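PDB 3FI9: malate dehydrogenase, which probably catalyses the NAD-dependent interconversion of malate and oxaloacetate. Local coordinates for residues Pro128-Gly133 / Ala311-Glu316; Thr156-Glu161 / Thr176-Gly181; Val188-Ala193 / Glu297-Ala302; Pro268-Ile273 / Glu305-Leu310. One frame throughout, in Å; residues are numbered along the deposited sequence.

Contact 1. Residues Pro128-Gly133 / Ala311-Glu316; sequences PADITG and AKLRDE
Leu313 carries the apolar part of this contact, with its CD2 methyl set among Pro128, Asp130 and Ile131. Ile131 CG1 lies 3.7 Å from Leu313 CD2, the two side chains slanting past one another, while Pro128 CB sits farther off, 4.3 Å from the same methyl. Ile131 reaches on with its CD1, which ends 3.7 Å from Arg314 CA and so packs on the backbone of helix 297-319. Leu313 CG is anti to its backbone N (chi1 -158°), which sends the isobutyl branch toward helix 129-140.

The polar groups do not bond across the contact. Asp130 OD2 comes within 3.6 Å of Leu313 CD2, a carboxylate against a methyl. Arg314 turns its end away: NE and NH2 both hold Asp315 OD1 side-on, from the same face of its carboxylate, with NE at 3.0 Å from OD1 in a salt bridge, while NH1 donates to His272 O.

The axes of the short helical segments 129-133 and 311-316 come within 10.0 Å, crossing at -45°. With no hydrogen bond between the segments, the start of helix 129-140, just after Asn127, a residue predicted to bind substrate and NAD, meets the C-terminal helix through van der Waals packing alone.

Contact 2. Residues Thr156-Glu161 / Thr176-Gly181; sequences TRLQSE and TRTYGG
Helix 153-166, which holds the predicted substrate-binding Arg157, packs here on the chain leading into and along strand 178-180, just ahead of His182, the predicted proton acceptor. Leu158 and Thr176 make the apolar part: Leu158 CG is 4.2 Å from Thr176 CG2, the two side chains slanting across each other. The CD2 methyl of Leu158 reaches farther along the strand, to 4.2 Å from Thr178 CG2. It can do so because CG stands anti to the backbone N (chi1 178°), swinging the branch toward the strand.

Thr176 also lies against the helix backbone, its CG2 3.8 Å from Gln159 CA. Its OG1 comes 3.4 Å from Gln159 CB, meeting that side chain nearly at a right angle, but bonds to Ser155 O one turn earlier. Gln159 runs on past this hydroxyl, its amide held by Val173 O and Gln170. Arg177 points the other way and folds back, NH1 giving a hydrogen bond of 3.0 Å to Thr176 O from above the carbonyl plane, while NE pairs with Glu278.

Thr156, on the same helix, hydrogen-bonds through OG1 to His56 O of the second subunit. The pairing of an arginine-bearing helix with a strand running toward the histidine is consistent with the catalytic domain of lactate and malate dehydrogenases, where a substrate-binding arginine on a helix and a catalytic histidine share the site.

Contact 3. Residues Val188-Ala193 / Glu297-Ala302; sequences VFASTA and EAERAA
The Phe189 ring has Glu299 CB over the centre of one face, 3.5 Å from the centroid and 8° off the ring normal, a CH-pi contact. The Glu299 carboxylate follows over the same residue, its plane 29° from the ring and stacked with it; OE1 lies 3.5 Å from Phe189 CD2. The edge of the Tyr179 ring packs against the opposite face, so Phe189 lies between Glu299 CB and Tyr179.

Glu299 then bonds to Ser191 in the short 3-10 turn 190-192 with both oxygens, each through its syn lone pair. Ser191 N gives OE2 a nearly straight bond of 2.9 Å (167°), and Ser191 OG gives OE1 one of 2.7 Å. The chain of Glu299 is extended beyond CG, which carries the carboxylate across the ring to Ser191. A water takes a bond from Ala190 N and donates to Val188 O and, at 2.8 Å, to Glu299 OE2, so this oxygen is gripped twice.

The contact lies near the surface, where the first turn of helix 297-319 meets the loop leaving strand 186-188. On the strand side, Phe189 continues the backbone pairing with Arg177, beside strand 178-180; Ala190 rests on Leu200 and Ile204.

Contact 4. Residues Pro268-Ile273 / Glu305-Leu310; sequences PGFEHI and ESYSHL
Tyr307 OH donates a 2.7 Å hydrogen bond to Glu271 O, meeting a lone pair in the carbonyl plane at a C=O...donor angle of 129°. The acceptor belongs to the connection between strands 261-267 and 273-277 at the margin of the large mixed sheet, where His272 and Ile273 facing Val265 form a G1 beta bulge. Tyr307 gets there from helix 297-319 because its CG is anti to the backbone N (chi1 170°), which carries the ring out to the 268-273 connection.

One face of the tyrosine ring is covered by Phe270 CA, 3.9 Å from its centroid in a CH-pi contact, with Gly269 O over the same face, also off-centre. The Phe270 ring turns its edge to that ring in an offset edge-to-face pair, planes 87° apart; Phe270 CD1 comes to 3.5 Å from Tyr307 CB. Ile273 CG2 sits at the tyrosine's edge, 3.7 Å from CE1.

Glu271 bends at chi2 and brings its carboxylate back to its own turn, where Gly269 N donates to OE2 at 2.8 Å from above the carboxylate plane. Leu310, one helical turn past Tyr307, is crossed at about a right angle by Ile273, whose CD1 methyl lies 3.8 Å from Leu310 CB.

How the contacts relate
Helix 297-319 serves contacts 3, 4 and 1 in turn, from its start toward its C-terminal end. Contacts 1 and 4 are the closest pair, centres 11 Å apart, joined where Arg314 NH1 meets His272 O at 2.9 Å. Contacts 2 and 3, centres 12 Å apart, meet where the pairing of strands 178-180 and 186-188 ends, Arg177 O being 3.1 Å from Phe189 N. Contact 2 reaches contact 4 through Gly181 N and Ser306 OG, 2.8 Å apart. The predicted active site is near contacts 2 and 4: the His182 side chain is about 7 Å from those of Thr178 and Leu310, while contact 1 has Pro128 about 4 Å, side chain to side chain, from Asn101, predicted to bind NAD.

Contact 1. Residues Pro128-Gly133 / Ala311-Glu316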
loop_
_atom_site.group_PDB
_atom_site.type_symbol
_atom_site.label_atom_id
_atom_site.label_comp_id
_atom_site.label_asym_id
_atom_site.label_seq_id
_atom_site.Cartn_x
_atom_site.Cartn_y
_atom_site.Cartn_z
ATOM N N PRO A 128 20.262 -11.985 -6.031
ATOM C CA PRO A 128 21.158 -11.099 -5.274
ATOM C C PRO A 128 21.389 -9.796 -6.050
ATOM O O PRO A 128 21.952 -9.837 -7.143
ATOM C CB PRO A 128 22.446 -11.922 -5.172
ATOM C CG PRO A 128 22.422 -12.808 -6.388
ATOM C CD PRO A 128 20.985 -13.110 -6.679
ATOM N N ALA A 129 20.937 -8.656 -5.510
ATOM C CA ALA A 129 20.898 -7.398 -6.297
ATOM C C ALA A 129 22.227 -6.877 -6.845
ATOM O O ALA A 129 22.248 -6.239 -7.902
ATOM C CB ALA A 129 20.113 -6.266 -5.534
ATOM N N ASP A 130 23.347 -7.180 -6.180
ATOM C CA ASP A 130 24.664 -6.839 -6.766
ATOM C C ASP A 130 24.899 -7.523 -8.113
ATOM O O ASP A 130 25.599 -6.994 -8.966
ATOM C CB ASP A 130 25.851 -7.177 -5.838
ATOM C CG ASP A 130 25.767 -8.584 -5.270
ATOM O OD1 ASP A 130 24.763 -8.865 -4.580
ATOM O OD2 ASP A 130 26.710 -9.396 -5.487
ATOM N N ILE A 131 24.358 -8.717 -8.278
ATOM C CA ILE A 131 24.555 -9.465 -9.512
ATOM C C ILE A 131 23.457 -9.073 -10.456
ATOM O O ILE A 131 23.721 -8.691 -11.591
ATOM C CB ILE A 131 24.502 -10.981 -9.311
ATOM C CG1 ILE A 131 25.755 -11.497 -8.584
ATOM C CG2 ILE A 131 24.341 -11.711 -10.678
ATOM C CD1 ILE A 131 27.070 -11.153 -9.256
ATOM N N THR A 132 22.209 -9.144 -9.990
ATOM C CA THR A 132 21.072 -8.889 -10.888
ATOM C C THR A 132 21.090 -7.492 -11.464
ATOM O O THR A 132 20.826 -7.267 -12.664
ATOM C CB THR A 132 19.722 -9.167 -10.190
ATOM O OG1 THR A 132 19.617 -8.368 -8.992
ATOM C CG2 THR A 132 19.640 -10.638 -9.805
ATOM N N GLY A 133 21.377 -6.517 -10.609
ATOM C CA GLY A 133 21.516 -5.186 -11.092
ATOM C C GLY A 133 22.662 -5.042 -12.088
ATOM O O GLY A 133 22.522 -4.316 -13.089
ATOM N N ALA A 311 32.920 -9.179 -5.320
ATOM C CA ALA A 311 33.803 -9.445 -6.448
ATOM C C ALA A 311 33.939 -10.941 -6.687
ATOM O O ALA A 311 33.939 -11.403 -7.832
ATOM C CB ALA A 311 35.181 -8.795 -6.199
ATOM N N LYS A 312 33.995 -11.726 -5.625
ATOM C CA LYS A 312 33.956 -13.172 -5.821
ATOM C C LYS A 312 32.670 -13.686 -6.464
ATOM O O LYS A 312 32.717 -14.582 -7.326
ATOM C CB LYS A 312 34.244 -13.926 -4.528
ATOM C CG LYS A 312 35.720 -13.827 -4.171
ATOM C CD LYS A 312 35.977 -14.375 -2.782
ATOM C CE LYS A 312 35.314 -15.710 -2.597
ATOM N NZ LYS A 312 36.008 -16.455 -1.498
ATOM N N LEU A 313 31.527 -13.123 -6.076
ATOM C CA LEU A 313 30.249 -13.542 -6.665
ATOM C C LEU A 313 30.165 -13.103 -8.142
ATOM O O LEU A 313 29.712 -13.863 -8.997
ATOM C CB LEU A 313 29.052 -12.953 -5.883
ATOM C CG LEU A 313 27.726 -13.702 -6.059
ATOM C CD1 LEU A 313 27.881 -15.156 -5.556
ATOM C CD2 LEU A 313 26.581 -13.009 -5.347
ATOM N N ARG A 314 30.596 -11.879 -8.427
ATOM C CA ARG A 314 30.670 -11.406 -9.803
ATOM C C ARG A 314 31.472 -12.385 -10.661
ATOM O O ARG A 314 31.049 -12.730 -11.755
ATOM C CB ARG A 314 31.323 -10.040 -9.871
ATOM C CG ARG A 314 31.569 -9.502 -11.274
ATOM C CD ARG A 314 32.702 -8.450 -11.215
ATOM N NE ARG A 314 33.974 -9.040 -10.767
ATOM C CZ ARG A 314 34.969 -8.348 -10.214
ATOM N NH1 ARG A 314 34.846 -7.052 -10.057
ATOM N NH2 ARG A 314 36.097 -8.951 -9.828
ATOM N N ASP A 315 32.613 -12.851 -10.148
ATOM C CA ASP A 315 33.479 -13.739 -10.929
ATOM C C ASP A 315 32.856 -15.137 -11.165
ATOM O O ASP A 315 33.055 -15.734 -12.228
ATOM C CB ASP A 315 34.873 -13.854 -10.294
ATOM C CG ASP A 315 35.670 -12.552 -10.352
ATOM O OD1 ASP A 315 35.397 -11.650 -11.207
ATOM O OD2 ASP A 315 36.607 -12.443 -9.526
ATOM N N GLU A 316 32.091 -15.653 -10.208
ATOM C CA GLU A 316 31.270 -16.836 -10.460
ATOM C C GLU A 316 30.362 -16.676 -11.681
ATOM O O GLU A 316 30.274 -17.561 -12.538
ATOM C CB GLU A 316 30.359 -17.152 -9.273
ATOM C CG GLU A 316 30.949 -18.010 -8.186
ATOM C CD GLU A 316 29.893 -18.490 -7.211
ATOM O OE1 GLU A 316 29.987 -18.097 -6.034
ATOM O OE2 GLU A 316 28.980 -19.262 -7.617
#

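Contact 2. Residues Thr156-Glu161 / Thr176-Gly181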
loop_
_atom_site.group_PDB
_atom_site.type_symbol
_atom_site.label_atom_id
_atom_site.label_comp_id
_atom_site.label_asym_id
_atom_site.label_seq_id
_atom_site.Cartn_x
_atom_site.Cartn_y
_atom_site.Cartn_z
ATOM N N THR A 156 17.373 1.752 6.844
ATOM C CA THR A 156 16.120 2.084 7.565
ATOM C C THR A 156 15.955 1.121 8.726
ATOM O O THR A 156 15.460 1.500 9.797
ATOM C CB THR A 156 14.861 2.031 6.641
ATOM O OG1 THR A 156 14.662 0.689 6.134
ATOM C CG2 THR A 156 15.039 2.980 5.485
ATOM N N ARG A 157 16.430 -0.102 8.550
ATOM C CA ARG A 157 16.342 -1.065 9.640
ATOM C C ARG A 157 17.342 -0.645 10.739
ATOM O O ARG A 157 17.028 -0.657 11.921
ATOM C CB ARG A 157 16.622 -2.458 9.128
ATOM C CG ARG A 157 15.456 -2.996 8.301
ATOM C CD ARG A 157 15.796 -4.404 7.696
ATOM N NE ARG A 157 14.665 -4.872 6.903
ATOM C CZ ARG A 157 14.732 -5.870 6.018
ATOM N NH1 ARG A 157 15.868 -6.510 5.812
ATOM N NH2 ARG A 157 13.656 -6.236 5.338
ATOM N N LEU A 158 18.526 -0.219 10.347
ATOM C CA LEU A 158 19.451 0.287 11.375
ATOM C C LEU A 158 18.848 1.478 12.129
ATOM O O LEU A 158 18.958 1.577 13.354
ATOM C CB LEU A 158 20.816 0.619 10.780
ATOM C CG LEU A 158 21.880 1.196 11.728
ATOM C CD1 LEU A 158 22.278 0.188 12.764
ATOM C CD2 LEU A 158 23.142 1.572 10.919
ATOM N N GLN A 159 18.215 2.382 11.396
ATOM C CA GLN A 159 17.542 3.519 12.026
ATOM C C GLN A 159 16.482 3.058 13.009
ATOM O O GLN A 159 16.416 3.537 14.155
ATOM C CB GLN A 159 16.929 4.462 10.975
ATOM C CG GLN A 159 16.312 5.746 11.589
ATOM C CD GLN A 159 15.476 6.530 10.590
ATOM O OE1 GLN A 159 14.605 5.951 9.928
ATOM N NE2 GLN A 159 15.720 7.841 10.481
ATOM N N SER A 160 15.644 2.132 12.572
ATOM C CA SER A 160 14.597 1.618 13.440
ATOM C C SER A 160 15.142 0.944 14.712
ATOM O O SER A 160 14.701 1.226 15.834
ATOM C CB SER A 160 13.739 0.627 12.658
ATOM O OG SER A 160 12.763 0.035 13.505
ATOM N N GLU A 161 16.111 0.065 14.532
ATOM C CA GLU A 161 16.685 -0.668 15.650
ATOM C C GLU A 161 17.355 0.273 16.647
ATOM O O GLU A 161 17.174 0.095 17.841
ATOM C CB GLU A 161 17.630 -1.788 15.172
ATOM C CG GLU A 161 16.958 -2.929 14.338
ATOM C CD GLU A 161 15.940 -3.750 15.114
ATOM O OE1 GLU A 161 16.114 -3.993 16.330
ATOM O OE2 GLU A 161 14.953 -4.180 14.496
ATOM N N THR A 176 21.618 7.319 9.228
ATOM C CA THR A 176 22.111 5.963 9.474
ATOM C C THR A 176 22.448 5.399 8.102
ATOM O O THR A 176 21.651 5.526 7.151
ATOM C CB THR A 176 21.024 5.068 10.062
ATOM O OG1 THR A 176 19.777 5.443 9.471
ATOM C CG2 THR A 176 20.909 5.230 11.557
ATOM N N ARG A 177 23.609 4.777 7.988
ATOM C CA ARG A 177 24.103 4.366 6.684
ATOM C C ARG A 177 24.805 3.028 6.751
ATOM O O ARG A 177 25.655 2.831 7.606
ATOM C CB ARG A 177 25.093 5.405 6.111
ATOM C CG ARG A 177 24.458 6.668 5.699
ATOM C CD ARG A 177 23.505 6.434 4.562
ATOM N NE ARG A 177 23.045 7.701 4.031
ATOM C CZ ARG A 177 21.904 8.292 4.370
ATOM N NH1 ARG A 177 21.082 7.731 5.241
ATOM N NH2 ARG A 177 21.594 9.466 3.828
ATOM N N THR A 178 24.416 2.097 5.868
ATOM C CA THR A 178 25.252 0.950 5.578
ATOM C C THR A 178 25.604 1.030 4.081
ATOM O O THR A 178 24.762 1.389 3.254
ATOM C CB THR A 178 24.579 -0.421 5.877
ATOM O OG1 THR A 178 23.609 -0.707 4.864
ATOM C CG2 THR A 178 23.839 -0.439 7.250
ATOM N N TYR A 179 26.814 0.613 3.727
ATOM C CA TYR A 179 27.246 0.549 2.342
ATOM C C TYR A 179 27.760 -0.856 1.988
ATOM O O TYR A 179 27.841 -1.765 2.859
ATOM C CB TYR A 179 28.350 1.598 2.082
ATOM C CG TYR A 179 27.939 3.015 2.399
ATOM C CD1 TYR A 179 26.874 3.625 1.739
ATOM C CD2 TYR A 179 28.632 3.750 3.346
ATOM C CE1 TYR A 179 26.500 4.933 2.060
ATOM C CE2 TYR A 179 28.287 5.037 3.650
ATOM C CZ TYR A 179 27.216 5.617 3.017
ATOM O OH TYR A 179 26.905 6.915 3.320
ATOM N N GLY A 180 28.063 -1.055 0.704
ATOM C CA GLY A 180 28.606 -2.356 0.228
ATOM C C GLY A 180 27.556 -3.358 -0.202
ATOM O O GLY A 180 26.751 -3.063 -1.081
ATOM N N GLY A 181 27.560 -4.526 0.440
ATOM C CA GLY A 181 26.601 -5.610 0.146
ATOM C C GLY A 181 25.466 -5.484 1.133
ATOM O O GLY A 181 25.388 -4.486 1.851
#

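Contact 3. Residues Val188-Ala193 / Glu297-Ala302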
loop_
_atom_site.group_PDB
_atom_site.type_symbol
_atom_site.label_atom_id
_atom_site.label_comp_id
_atom_site.label_asym_id
_atom_site.label_seq_id
_atom_site.Cartn_x
_atom_site.Cartn_y
_atom_site.Cartn_z
ATOM N N VAL A 188 28.482 -1.251 8.008
ATOM C CA VAL A 188 27.886 -0.192 8.799
ATOM C C VAL A 188 28.876 0.964 8.983
ATOM O O VAL A 188 29.996 0.780 9.483
ATOM C CB VAL A 188 27.436 -0.742 10.195
ATOM C CG1 VAL A 188 26.625 0.288 10.922
ATOM C CG2 VAL A 188 26.631 -2.064 10.045
ATOM N N PHE A 189 28.502 2.141 8.505
ATOM C CA PHE A 189 29.304 3.356 8.697
ATOM C C PHE A 189 28.734 4.183 9.841
ATOM O O PHE A 189 28.124 5.231 9.626
ATOM C CB PHE A 189 29.370 4.196 7.408
ATOM C CG PHE A 189 30.430 3.738 6.466
ATOM C CD1 PHE A 189 30.502 2.378 6.099
ATOM C CD2 PHE A 189 31.331 4.638 5.916
ATOM C CE1 PHE A 189 31.509 1.918 5.198
ATOM C CE2 PHE A 189 32.334 4.196 4.989
ATOM C CZ PHE A 189 32.407 2.835 4.633
ATOM N N ALA A 190 28.929 3.706 11.064
ATOM C CA ALA A 190 28.350 4.412 12.244
ATOM C C ALA A 190 28.827 5.865 12.393
ATOM O O ALA A 190 28.160 6.725 12.996
ATOM C CB ALA A 190 28.640 3.610 13.518
ATOM N N SER A 191 29.999 6.172 11.870
ATOM C CA SER A 191 30.428 7.552 11.923
ATOM C C SER A 191 29.451 8.554 11.240
ATOM O O SER A 191 29.544 9.742 11.491
ATOM C CB SER A 191 31.820 7.702 11.289
ATOM O OG SER A 191 31.710 7.600 9.887
ATOM N N THR A 192 28.527 8.101 10.391
ATOM C CA THR A 192 27.625 9.029 9.712
ATOM C C THR A 192 26.437 9.440 10.584
ATOM O O THR A 192 25.780 10.424 10.293
ATOM C CB THR A 192 26.999 8.429 8.401
ATOM O OG1 THR A 192 26.062 7.407 8.737
ATOM C CG2 THR A 192 28.054 7.854 7.448
ATOM N N ALA A 193 26.118 8.656 11.598
ATOM C CA ALA A 193 24.821 8.780 12.268
ATOM C C ALA A 193 24.820 9.612 13.557
ATOM O O ALA A 193 25.804 9.673 14.273
ATOM C CB ALA A 193 24.223 7.444 12.556
ATOM N N GLU A 297 38.892 5.568 8.007
ATOM C CA GLU A 297 39.699 4.513 7.398
ATOM C C GLU A 297 39.239 3.121 7.768
ATOM O O GLU A 297 39.225 2.233 6.917
ATOM C CB GLU A 297 41.175 4.665 7.760
ATOM C CG GLU A 297 42.078 3.642 7.060
ATOM C CD GLU A 297 43.544 4.033 7.228
ATOM O OE1 GLU A 297 43.824 4.938 8.042
ATOM O OE2 GLU A 297 44.405 3.442 6.577
ATOM N N ALA A 298 38.917 2.900 9.036
ATOM C CA ALA A 298 38.409 1.601 9.453
ATOM C C ALA A 298 37.119 1.182 8.741
ATOM O O ALA A 298 36.961 0.016 8.361
ATOM C CB ALA A 298 38.220 1.549 10.983
ATOM N N GLU A 299 36.185 2.117 8.587
ATOM C CA GLU A 299 34.941 1.796 7.878
ATOM C C GLU A 299 35.228 1.466 6.414
ATOM O O GLU A 299 34.658 0.527 5.870
ATOM C CB GLU A 299 33.974 2.966 7.999
ATOM C CG GLU A 299 33.523 3.158 9.428
ATOM C CD GLU A 299 32.744 4.444 9.640
ATOM O OE1 GLU A 299 32.970 5.436 8.924
ATOM O OE2 GLU A 299 31.923 4.464 10.563
ATOM N N ARG A 300 36.116 2.236 5.776
ATOM C CA ARG A 300 36.479 1.931 4.374
ATOM C C ARG A 300 37.094 0.533 4.246
ATOM O O ARG A 300 36.895 -0.170 3.238
ATOM C CB ARG A 300 37.391 3.014 3.794
ATOM C CG ARG A 300 36.615 4.323 3.583
ATOM C CD ARG A 300 37.419 5.328 2.807
ATOM N NE ARG A 300 38.604 5.815 3.515
ATOM C CZ ARG A 300 38.616 6.793 4.406
ATOM N NH1 ARG A 300 37.492 7.426 4.747
ATOM N NH2 ARG A 300 39.773 7.160 4.948
ATOM N N ALA A 301 37.803 0.099 5.285
ATOM C CA ALA A 301 38.355 -1.282 5.253
ATOM C C ALA A 301 37.257 -2.327 5.363
ATOM O O ALA A 301 37.341 -3.427 4.788
ATOM C CB ALA A 301 39.424 -1.461 6.351
ATOM N N ALA A 302 36.225 -2.019 6.142
ATOM C CA ALA A 302 35.097 -2.923 6.238
ATOM C C ALA A 302 34.385 -2.979 4.882
ATOM O O ALA A 302 33.963 -4.049 4.434
ATOM C CB ALA A 302 34.116 -2.437 7.356
HETATM O O HOH W 1 31.083 2.195 11.947
#

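Contact 4. Residues Pro268-Ile273 / Glu305-Leu310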
loop_
_atom_site.group_PDB
_atom_site.type_symbol
_atom_site.label_atom_id
_atom_site.label_comp_id
_atom_site.label_asym_id
_atom_site.label_seq_id
_atom_site.Cartn_x
_atom_site.Cartn_y
_atom_site.Cartn_z
ATOM N N PRO A 268 39.633 2.961 -8.371
ATOM C CA PRO A 268 40.716 2.160 -7.789
ATOM C C PRO A 268 40.301 1.580 -6.444
ATOM O O PRO A 268 39.721 2.294 -5.637
ATOM C CB PRO A 268 41.839 3.202 -7.604
ATOM C CG PRO A 268 41.579 4.213 -8.716
ATOM C CD PRO A 268 40.074 4.311 -8.786
ATOM N N GLY A 269 40.578 0.303 -6.201
ATOM C CA GLY A 269 40.237 -0.356 -4.925
ATOM C C GLY A 269 38.851 -0.979 -4.896
ATOM O O GLY A 269 38.576 -1.898 -4.120
ATOM N N PHE A 270 37.973 -0.494 -5.766
ATOM C CA PHE A 270 36.595 -1.015 -5.851
ATOM C C PHE A 270 36.185 -1.129 -7.341
ATOM O O PHE A 270 35.384 -0.366 -7.832
ATOM C CB PHE A 270 35.685 -0.034 -5.109
ATOM C CG PHE A 270 35.997 0.062 -3.640
ATOM C CD1 PHE A 270 35.501 -0.886 -2.759
ATOM C CD2 PHE A 270 36.823 1.079 -3.143
ATOM C CE1 PHE A 270 35.791 -0.804 -1.392
ATOM C CE2 PHE A 270 37.123 1.169 -1.747
ATOM C CZ PHE A 270 36.605 0.227 -0.894
ATOM N N GLU A 271 36.793 -2.058 -8.072
ATOM C CA GLU A 271 36.656 -2.036 -9.522
ATOM C C GLU A 271 35.461 -2.842 -9.990
ATOM O O GLU A 271 35.194 -3.907 -9.434
ATOM C CB GLU A 271 37.944 -2.609 -10.136
ATOM C CG GLU A 271 39.198 -1.805 -9.739
ATOM C CD GLU A 271 39.859 -2.250 -8.436
ATOM O OE1 GLU A 271 39.315 -3.123 -7.680
ATOM O OE2 GLU A 271 40.953 -1.688 -8.153
ATOM N N HIS A 272 34.759 -2.360 -11.028
ATOM C CA HIS A 272 33.827 -3.241 -11.797
ATOM C C HIS A 272 32.803 -3.958 -10.955
ATOM O O HIS A 272 32.768 -5.198 -10.902
ATOM C CB HIS A 272 34.622 -4.289 -12.585
ATOM C CG HIS A 272 35.578 -3.688 -13.556
ATOM N ND1 HIS A 272 36.947 -3.848 -13.457
ATOM C CD2 HIS A 272 35.367 -2.862 -14.608
ATOM C CE1 HIS A 272 37.540 -3.163 -14.420
ATOM N NE2 HIS A 272 36.608 -2.557 -15.134
ATOM N N ILE A 273 31.951 -3.185 -10.276
ATOM C CA ILE A 273 31.050 -3.808 -9.315
ATOM C C ILE A 273 29.791 -3.002 -9.150
ATOM O O ILE A 273 29.739 -1.827 -9.568
ATOM C CB ILE A 273 31.775 -3.945 -7.921
ATOM C CG1 ILE A 273 31.107 -5.001 -7.058
ATOM C CG2 ILE A 273 31.877 -2.568 -7.213
ATOM C CD1 ILE A 273 31.403 -6.442 -7.567
ATOM N N GLU A 305 36.256 -5.203 2.573
ATOM C CA GLU A 305 35.872 -6.574 2.889
ATOM C C GLU A 305 34.576 -6.996 2.169
ATOM O O GLU A 305 34.496 -8.072 1.576
ATOM C CB GLU A 305 35.587 -6.672 4.393
ATOM C CG GLU A 305 36.769 -6.834 5.273
ATOM C CD GLU A 305 37.071 -8.306 5.518
ATOM O OE1 GLU A 305 37.872 -8.875 4.739
ATOM O OE2 GLU A 305 36.530 -8.889 6.497
ATOM N N SER A 306 33.537 -6.172 2.299
ATOM C CA SER A 306 32.278 -6.388 1.592
ATOM C C SER A 306 32.532 -6.423 0.053
ATOM O O SER A 306 32.058 -7.344 -0.676
ATOM C CB SER A 306 31.294 -5.270 1.995
ATOM O OG SER A 306 30.059 -5.388 1.333
ATOM N N TYR A 307 33.320 -5.468 -0.423
ATOM C CA TYR A 307 33.693 -5.428 -1.848
ATOM C C TYR A 307 34.271 -6.804 -2.272
ATOM O O TYR A 307 33.864 -7.358 -3.287
ATOM C CB TYR A 307 34.664 -4.283 -2.202
ATOM C CG TYR A 307 35.191 -4.453 -3.621
ATOM C CD1 TYR A 307 34.478 -3.974 -4.722
ATOM C CD2 TYR A 307 36.351 -5.204 -3.857
ATOM C CE1 TYR A 307 34.946 -4.208 -6.044
ATOM C CE2 TYR A 307 36.810 -5.454 -5.147
ATOM C CZ TYR A 307 36.112 -4.941 -6.227
ATOM O OH TYR A 307 36.594 -5.213 -7.491
ATOM N N SER A 308 35.182 -7.372 -1.482
ATOM C CA SER A 308 35.838 -8.638 -1.859
ATOM C C SER A 308 34.869 -9.808 -2.012
ATOM O O SER A 308 35.047 -10.684 -2.886
ATOM C CB SER A 308 36.950 -8.987 -0.859
ATOM O OG SER A 308 37.901 -7.908 -0.827
ATOM N N HIS A 309 33.855 -9.861 -1.159
ATOM C CA HIS A 309 32.854 -10.912 -1.293
ATOM C C HIS A 309 32.010 -10.685 -2.552
ATOM O O HIS A 309 31.647 -11.646 -3.262
ATOM C CB HIS A 309 31.953 -10.935 -0.064
ATOM C CG HIS A 309 30.963 -12.047 -0.066
ATOM N ND1 HIS A 309 29.824 -12.027 -0.843
ATOM C CD2 HIS A 309 30.931 -13.215 0.626
ATOM C CE1 HIS A 309 29.133 -13.137 -0.636
ATOM N NE2 HIS A 309 29.778 -13.872 0.254
ATOM N N LEU A 310 31.695 -9.421 -2.836
ATOM C CA LEU A 310 30.880 -9.113 -4.016
ATOM C C LEU A 310 31.626 -9.481 -5.310
ATOM O O LEU A 310 31.029 -10.013 -6.257
ATOM C CB LEU A 310 30.502 -7.624 -4.052
ATOM C CG LEU A 310 29.568 -7.202 -2.898
ATOM C CD1 LEU A 310 29.182 -5.717 -3.026
ATOM C CD2 LEU A 310 28.327 -8.070 -2.861
#